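Local coordinates for farnesyl diphosphate synthase (Rhodobacter capsulatus, PDB 3M0G), which probably condenses isopentenyl diphosphate with an allylic diphosphate, using magnesium, to build farnesyl or geranylgeranyl diphosphate for carotenoids and other isoprenoids, at residues Arg43-Leu48 and Gly180-Phe185; Pro84-Asp89 and Leu155-Glu160. One frame throughout, in Å; residues are numbered along the deposited sequence.

Contact 1 of 2, residues Arg43-Leu48 and Gly180-Phe185; sequences RLRAFL and GALISF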
ATOM      1  N   ARG B  43       9.766  18.409   2.049  1.00 14.02           N
ATOM      2  CA  ARG B  43       8.320  18.355   1.795  1.00 11.67           C
ATOM      3  C   ARG B  43       7.936  18.803   0.371  1.00 10.97           C
ATOM      4  O   ARG B  43       6.870  19.393   0.188  1.00 10.08           O
ATOM      5  CB  ARG B  43       7.528  19.175   2.859  1.00 10.27           C
ATOM      6  CG  ARG B  43       7.775  18.811   4.339  1.00 10.46           C
ATOM      7  CD  ARG B  43       7.533  17.310   4.672  1.00  9.69           C
ATOM      8  NE  ARG B  43       7.302  17.061   6.105  1.00 10.96           N
ATOM      9  CZ  ARG B  43       7.077  15.861   6.653  1.00  9.56           C
ATOM     10  NH1 ARG B  43       7.031  14.759   5.905  1.00 11.23           N
ATOM     11  NH2 ARG B  43       6.882  15.751   7.965  1.00 11.40           N
ATOM     12  N   LEU B  44       8.794  18.534  -0.624  1.00 11.07           N
ATOM     13  CA  LEU B  44       8.519  18.934  -2.034  1.00 11.51           C
ATOM     14  C   LEU B  44       7.147  18.463  -2.526  1.00 10.26           C
ATOM     15  O   LEU B  44       6.385  19.228  -3.097  1.00  9.92           O
ATOM     16  CB  LEU B  44       9.610  18.439  -3.007  1.00 13.54           C
ATOM     17  CG  LEU B  44       9.418  18.648  -4.532  1.00  9.83           C
ATOM     18  CD1 LEU B  44       9.213  20.105  -4.895  1.00 14.55           C
ATOM     19  CD2 LEU B  44      10.566  18.043  -5.341  1.00 14.67           C
ATOM     20  N   ARG B  45       6.842  17.198  -2.284  1.00  9.21           N
ATOM     21  CA  ARG B  45       5.640  16.577  -2.815  1.00  9.11           C
ATOM     22  C   ARG B  45       4.386  17.157  -2.162  1.00  8.89           C
ATOM     23  O   ARG B  45       3.442  17.561  -2.850  1.00  7.15           O
ATOM     24  CB  ARG B  45       5.752  15.066  -2.672  1.00  9.83           C
ATOM     25  CG  ARG B  45       6.887  14.533  -3.544  1.00  9.90           C
ATOM     26  CD  ARG B  45       7.314  13.114  -3.154  1.00 10.11           C
ATOM     27  NE  ARG B  45       8.514  12.709  -3.886  1.00 11.07           N
ATOM     28  CZ  ARG B  45       9.761  13.069  -3.557  1.00 10.24           C
ATOM     29  NH1 ARG B  45       9.993  13.858  -2.515  1.00 10.77           N
ATOM     30  NH2 ARG B  45      10.783  12.651  -4.287  1.00 11.29           N
ATOM     31  N   ALA B  46       4.414  17.236  -0.833  1.00 10.32           N
ATOM     32  CA  ALA B  46       3.351  17.859  -0.061  1.00 10.77           C
ATOM     33  C   ALA B  46       3.149  19.296  -0.551  1.00 11.30           C
ATOM     34  O   ALA B  46       2.022  19.782  -0.641  1.00 11.11           O
ATOM     35  CB  ALA B  46       3.704  17.840   1.396  1.00 11.43           C
ATOM     36  N   PHE B  47       4.251  19.951  -0.919  1.00 11.11           N
ATOM     37  CA  PHE B  47       4.195  21.316  -1.402  1.00 10.73           C
ATOM     38  C   PHE B  47       3.477  21.374  -2.753  1.00  8.08           C
ATOM     39  O   PHE B  47       2.581  22.172  -2.943  1.00  6.81           O
ATOM     40  CB  PHE B  47       5.607  21.912  -1.464  1.00 12.06           C
ATOM     41  CG  PHE B  47       5.657  23.319  -1.958  1.00 26.55           C
ATOM     42  CD1 PHE B  47       5.497  24.388  -1.079  1.00 12.85           C
ATOM     43  CD2 PHE B  47       5.896  23.581  -3.301  1.00 13.05           C
ATOM     44  CE1 PHE B  47       5.557  25.704  -1.535  1.00 26.87           C
ATOM     45  CE2 PHE B  47       5.964  24.897  -3.769  1.00 26.97           C
ATOM     46  CZ  PHE B  47       5.794  25.955  -2.887  1.00 13.50           C
ATOM     47  N   LEU B  48       3.838  20.486  -3.668  1.00  5.88           N
ATOM     48  CA  LEU B  48       3.207  20.389  -4.989  1.00  4.69           C
ATOM     49  C   LEU B  48       1.709  20.063  -4.976  1.00  4.18           C
ATOM     50  O   LEU B  48       0.952  20.543  -5.843  1.00  6.23           O
ATOM     51  CB  LEU B  48       3.932  19.339  -5.840  1.00  5.30           C
ATOM     52  CG  LEU B  48       5.328  19.669  -6.383  1.00  7.75           C
ATOM     53  CD1 LEU B  48       5.848  18.418  -7.084  1.00  4.61           C
ATOM     54  CD2 LEU B  48       5.268  20.803  -7.360  1.00  5.91           C
ATOM     55  N   GLY B 180       9.777  10.088 -10.958  1.00  7.30           N
ATOM     56  CA  GLY B 180       8.934  10.905 -11.800  1.00  7.75           C
ATOM     57  C   GLY B 180       7.465  10.737 -11.477  1.00  7.79           C
ATOM     58  O   GLY B 180       6.710  11.712 -11.487  1.00  6.56           O
ATOM     59  N   ALA B 181       7.082   9.494 -11.191  1.00  6.79           N
ATOM     60  CA  ALA B 181       5.680   9.120 -11.008  1.00  6.66           C
ATOM     61  C   ALA B 181       5.051   9.789  -9.787  1.00  7.18           C
ATOM     62  O   ALA B 181       3.943  10.359  -9.893  1.00  7.93           O
ATOM     63  CB  ALA B 181       5.536   7.545 -10.946  1.00  5.79           C
ATOM     64  N   LEU B 182       5.762   9.762  -8.649  1.00  6.17           N
ATOM     65  CA  LEU B 182       5.221  10.291  -7.363  1.00  4.64           C
ATOM     66  C   LEU B 182       5.094  11.784  -7.374  1.00  5.40           C
ATOM     67  O   LEU B 182       4.138  12.334  -6.790  1.00  4.48           O
ATOM     68  CB  LEU B 182       6.093   9.900  -6.154  1.00  2.97           C
ATOM     69  CG  LEU B 182       5.393   9.850  -4.778  1.00  4.38           C
ATOM     70  CD1 LEU B 182       4.124   8.980  -4.796  1.00  2.00           C
ATOM     71  CD2 LEU B 182       6.290   9.445  -3.614  1.00  2.00           C
ATOM     72  N   ILE B 183       6.065  12.449  -8.002  1.00  5.03           N
ATOM     73  CA  ILE B 183       5.978  13.916  -8.179  1.00  4.85           C
ATOM     74  C   ILE B 183       4.783  14.311  -9.048  1.00  5.57           C
ATOM     75  O   ILE B 183       4.163  15.383  -8.822  1.00  5.92           O
ATOM     76  CB  ILE B 183       7.307  14.494  -8.739  1.00  5.43           C
ATOM     77  CG1 ILE B 183       8.330  14.653  -7.605  1.00  4.03           C
ATOM     78  CG2 ILE B 183       7.086  15.828  -9.507  1.00  5.77           C
ATOM     79  CD1 ILE B 183       9.789  14.271  -8.008  1.00  8.39           C
ATOM     80  N   SER B 184       4.517  13.506 -10.075  1.00  6.22           N
ATOM     81  CA  SER B 184       3.378  13.730 -10.963  1.00  6.31           C
ATOM     82  C   SER B 184       2.055  13.524 -10.225  1.00  6.02           C
ATOM     83  O   SER B 184       1.090  14.295 -10.416  1.00  4.88           O
ATOM     84  CB  SER B 184       3.436  12.823 -12.195  1.00  6.32           C
ATOM     85  OG  SER B 184       2.321  13.103 -13.049  1.00 10.58           O
ATOM     86  N   PHE B 185       2.003  12.497  -9.373  1.00  5.77           N
ATOM     87  CA  PHE B 185       0.842  12.392  -8.504  1.00  5.55           C
ATOM     88  C   PHE B 185       0.636  13.684  -7.726  1.00  5.74           C
ATOM     89  O   PHE B 185      -0.459  14.223  -7.764  1.00  6.59           O
ATOM     90  CB  PHE B 185       0.896  11.237  -7.519  1.00  5.32           C
ATOM     91  CG  PHE B 185      -0.203  11.298  -6.488  1.00  7.36           C
ATOM     92  CD1 PHE B 185      -1.503  10.872  -6.812  1.00  5.59           C
ATOM     93  CD2 PHE B 185       0.035  11.814  -5.215  1.00  4.85           C
ATOM     94  CE1 PHE B 185      -2.551  10.931  -5.867  1.00  6.66           C
ATOM     95  CE2 PHE B 185      -0.999  11.860  -4.267  1.00  7.35           C
ATOM     96  CZ  PHE B 185      -2.298  11.415  -4.601  1.00  5.33           C
TER
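Leu-182 meets the aliphatic part of Arg-45 first: its CD2 lies 3.8 Å from Arg-45 CD, and the two side chains run at about a right angle to each other. The same methyl reaches Arg-45 NE at 4.0 Å. With CG beside the backbone N (chi1 -65°) and the chain extended from there to NE, Arg-45 leaves helix 44-55 and passes beside the leucine. The next residue, Ile-183, brings CD1 to 4.2 Å from Arg-45 NH2, oblique to the guanidinium, while its other branch, CG2, packs 3.8 Å from Leu-48 CD1. The axes of 44-48 and 180-185 approach to 9.3 Å with their directions 34° apart. Val-70 and His-74 of helix 60-81 and Phe-212 of helix 199-219 also touch Arg-45, deep in the mostly helical prenyl synthase fold. An alanine at Arg-45 would take away both the chain and its charge, and would probably leave a gap beside Leu-182 CD2 and Ile-183 CD1. Arg-45 closes a GGKRLR sequence whose lysine and last arginine hold isopentenyl diphosphate in relatives; across this contact it meets carbon alone, consistent with a guanidinium turned to that pocket.

Contact 2 of 2, residues Pro84-Asp89 and Leu155-Glu160; sequences PCMDND and LDIAAE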
ATOM      1  N   PRO B  84      19.337  -2.937   4.193  1.00 10.41           N
ATOM      2  CA  PRO B  84      20.605  -3.556   3.767  1.00 10.18           C
ATOM      3  C   PRO B  84      20.532  -4.227   2.393  1.00 10.80           C
ATOM      4  O   PRO B  84      21.442  -4.056   1.585  1.00 11.59           O
ATOM      5  CB  PRO B  84      20.880  -4.585   4.870  1.00  9.80           C
ATOM      6  CG  PRO B  84      20.212  -3.990   6.087  1.00  7.60           C
ATOM      7  CD  PRO B  84      18.947  -3.392   5.546  1.00  9.76           C
ATOM      8  N   CYS B  85      19.455  -4.965   2.126  1.00 11.09           N
ATOM      9  CA  CYS B  85      19.308  -5.671   0.847  1.00 11.23           C
ATOM     10  C   CYS B  85      18.975  -4.716  -0.296  1.00 11.30           C
ATOM     11  O   CYS B  85      18.967  -5.108  -1.450  1.00 10.71           O
ATOM     12  CB  CYS B  85      18.247  -6.773   0.952  1.00 10.88           C
ATOM     13  SG  CYS B  85      16.597  -6.133   1.220  1.00 19.19           S
HETATM   14  N   MSE B  86      18.690  -3.460   0.039  1.00 12.66           N
HETATM   15  CA  MSE B  86      18.401  -2.449  -0.953  1.00 14.10           C
HETATM   16  C   MSE B  86      19.605  -1.509  -1.045  1.00 13.72           C
HETATM   17  O   MSE B  86      20.688  -1.928  -1.461  1.00 13.60           O
HETATM   18  CB  MSE B  86      17.110  -1.704  -0.578  1.00 16.45           C
HETATM   19  CG  MSE B  86      15.852  -2.597  -0.532  1.00  9.35           C
HETATM   20 SE   MSE B  86      14.948  -2.654  -2.281  1.00 21.14          SE
HETATM   21  CE  MSE B  86      14.457  -0.839  -2.324  1.00  9.22           C
ATOM     22  N   ASP B  87      19.430  -0.257  -0.633  1.00 12.69           N
ATOM     23  CA  ASP B  87      20.504   0.730  -0.682  1.00 13.72           C
ATOM     24  C   ASP B  87      21.467   0.672   0.494  1.00 13.45           C
ATOM     25  O   ASP B  87      22.578   1.201   0.395  1.00 14.26           O
ATOM     26  CB  ASP B  87      19.938   2.148  -0.800  1.00 15.03           C
ATOM     27  CG  ASP B  87      19.103   2.344  -2.043  1.00 11.22           C
ATOM     28  OD1 ASP B  87      19.082   1.454  -2.936  1.00 16.81           O
ATOM     29  OD2 ASP B  87      18.459   3.398  -2.118  1.00 16.15           O
ATOM     30  N   ASN B  88      21.045   0.045   1.594  1.00 12.50           N
ATOM     31  CA  ASN B  88      21.926  -0.219   2.738  1.00 12.41           C
ATOM     32  C   ASN B  88      22.527   1.078   3.327  1.00 12.25           C
ATOM     33  O   ASN B  88      23.746   1.221   3.439  1.00 12.00           O
ATOM     34  CB  ASN B  88      23.006  -1.264   2.333  1.00 12.46           C
ATOM     35  CG  ASN B  88      23.789  -1.832   3.518  1.00  8.46           C
ATOM     36  OD1 ASN B  88      24.869  -2.401   3.332  1.00 12.74           O
ATOM     37  ND2 ASN B  88      23.264  -1.678   4.721  1.00 12.28           N
ATOM     38  N   ASP B  89      21.651   2.016   3.696  1.00 12.18           N
ATOM     39  CA  ASP B  89      22.059   3.306   4.268  1.00 12.72           C
ATOM     40  C   ASP B  89      21.919   3.290   5.792  1.00 12.31           C
ATOM     41  O   ASP B  89      20.861   2.939   6.312  1.00 12.15           O
ATOM     42  CB  ASP B  89      21.218   4.451   3.677  1.00 13.77           C
ATOM     43  CG  ASP B  89      21.243   4.474   2.147  1.00 22.69           C
ATOM     44  OD1 ASP B  89      22.343   4.411   1.574  1.00 14.80           O
ATOM     45  OD2 ASP B  89      20.167   4.561   1.512  1.00 15.11           O
ATOM     46  N   LEU B 155      14.044  -1.505 -11.282  1.00  5.15           N
ATOM     47  CA  LEU B 155      15.005  -1.227 -12.350  1.00  7.35           C
ATOM     48  C   LEU B 155      16.338  -0.712 -11.796  1.00  8.53           C
ATOM     49  O   LEU B 155      17.413  -1.074 -12.298  1.00  8.13           O
ATOM     50  CB  LEU B 155      14.428  -0.246 -13.376  1.00  7.69           C
ATOM     51  CG  LEU B 155      13.296  -0.774 -14.265  1.00  6.03           C
ATOM     52  CD1 LEU B 155      12.569   0.401 -14.893  1.00  8.55           C
ATOM     53  CD2 LEU B 155      13.757  -1.764 -15.325  1.00  8.15           C
ATOM     54  N   ASP B 156      16.261   0.115 -10.755  1.00  9.53           N
ATOM     55  CA  ASP B 156      17.437   0.742 -10.154  1.00 11.76           C
ATOM     56  C   ASP B 156      18.261  -0.217  -9.306  1.00 12.99           C
ATOM     57  O   ASP B 156      19.482  -0.112  -9.279  1.00 12.96           O
ATOM     58  CB  ASP B 156      17.055   1.978  -9.342  1.00 12.59           C
ATOM     59  CG  ASP B 156      18.201   2.987  -9.232  1.00 21.33           C
ATOM     60  OD1 ASP B 156      19.266   2.782  -9.873  1.00 14.74           O
ATOM     61  OD2 ASP B 156      18.031   3.998  -8.512  1.00 14.14           O
ATOM     62  N   ILE B 157      17.598  -1.158  -8.633  1.00 13.71           N
ATOM     63  CA  ILE B 157      18.296  -2.226  -7.899  1.00 14.11           C
ATOM     64  C   ILE B 157      19.047  -3.148  -8.865  1.00 14.07           C
ATOM     65  O   ILE B 157      20.201  -3.522  -8.611  1.00 13.14           O
ATOM     66  CB  ILE B 157      17.324  -3.029  -6.972  1.00 14.94           C
ATOM     67  CG1 ILE B 157      16.899  -2.172  -5.774  1.00 20.02           C
ATOM     68  CG2 ILE B 157      17.937  -4.367  -6.517  1.00 20.75           C
ATOM     69  CD1 ILE B 157      18.037  -1.332  -5.155  1.00 16.35           C
ATOM     70  N   ALA B 158      18.399  -3.478  -9.984  1.00 14.09           N
ATOM     71  CA  ALA B 158      19.018  -4.282 -11.027  1.00 13.77           C
ATOM     72  C   ALA B 158      20.183  -3.546 -11.690  1.00 12.52           C
ATOM     73  O   ALA B 158      21.200  -4.149 -12.020  1.00 11.53           O
ATOM     74  CB  ALA B 158      17.997  -4.699 -12.069  1.00 14.51           C
ATOM     75  N   ALA B 159      20.030  -2.242 -11.887  1.00 10.92           N
ATOM     76  CA  ALA B 159      21.090  -1.427 -12.470  1.00 11.11           C
ATOM     77  C   ALA B 159      22.374  -1.429 -11.632  1.00 11.69           C
ATOM     78  O   ALA B 159      23.465  -1.402 -12.198  1.00 10.87           O
ATOM     79  CB  ALA B 159      20.599   0.008 -12.695  1.00 10.94           C
ATOM     80  N   GLU B 160      22.233  -1.483 -10.301  1.00 13.03           N
ATOM     81  CA  GLU B 160      23.359  -1.371  -9.351  1.00 15.75           C
ATOM     82  C   GLU B 160      24.384  -2.492  -9.455  1.00 16.88           C
ATOM     83  O   GLU B 160      25.534  -2.335  -9.025  1.00 16.37           O
ATOM     84  CB  GLU B 160      22.864  -1.317  -7.899  1.00 16.97           C
ATOM     85  CG  GLU B 160      22.092  -0.052  -7.508  1.00 34.48           C
ATOM     86  CD  GLU B 160      22.862   1.244  -7.770  1.00 18.41           C
ATOM     87  OE1 GLU B 160      24.087   1.292  -7.509  1.00 34.67           O
ATOM     88  OE2 GLU B 160      22.220   2.221  -8.218  1.00 34.67           O
TER
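Ile-157 projects from helix 149-159 between two neighbours of the 84-89 loop and touches each with a different atom. Its CG1 lies 4.0 Å from SE of Met-86, a selenomethionine here, and the two side chains cross at about a right angle. Its terminal methyl, CD1, comes 3.7 Å from Asp-87 OD1, a methyl against a carboxylate oxygen, a van der Waals approach with no polar bond. Met-86 bends at its second torsion (chi2 -90°), which sets the selenium against the isoleucine. The loop follows helix 60-81 and reads DDMPCMD from Asp-81 to Asp-87, which is the first aspartate-rich motif of prenyl synthases; in relatives its aspartates bind magnesium and the allylic diphosphate. Asp-87 is held by a backbone hydrogen bond with Asp-81, and the side chains of Met-86 and Asp-87 both touch Asp-81. Further out, Asp-87 OD1 stands 6.2 Å from both Asp-156 OD2 and Glu-160 OE2, a concentration of acidic groups. Lys-240 forms salt bridges to Asp-156 OD1 and Glu-160 OE2, one residue before Ile-157 and three after it. Beyond the loop lies the dimer partner: Leu-109 of the second subunit packs on Met-86, and Asp-104 of that subunit on Cys-85.

Starting from the N terminus, the chain passes through 43-48 at the start of helix 44-55, and contact 1 closes a loop of 131 intervening residues when helix 168-194 returns to it. Within that span lies contact 2, which closes a smaller loop of 65 residues between the segment after helix 60-81 and helix 149-159. The two are therefore nested, not crossed. Their second segments sit on consecutive helices, 149-159 and 168-194. Contact 1 ties helix 44-55 to helix 168-194 near the centre of the chain, whereas contact 2 joins a surface loop, itself touched by the second subunit, to helix 149-159. Their centres are 22 Å apart, and their nearest atoms about 11 Å, without touching.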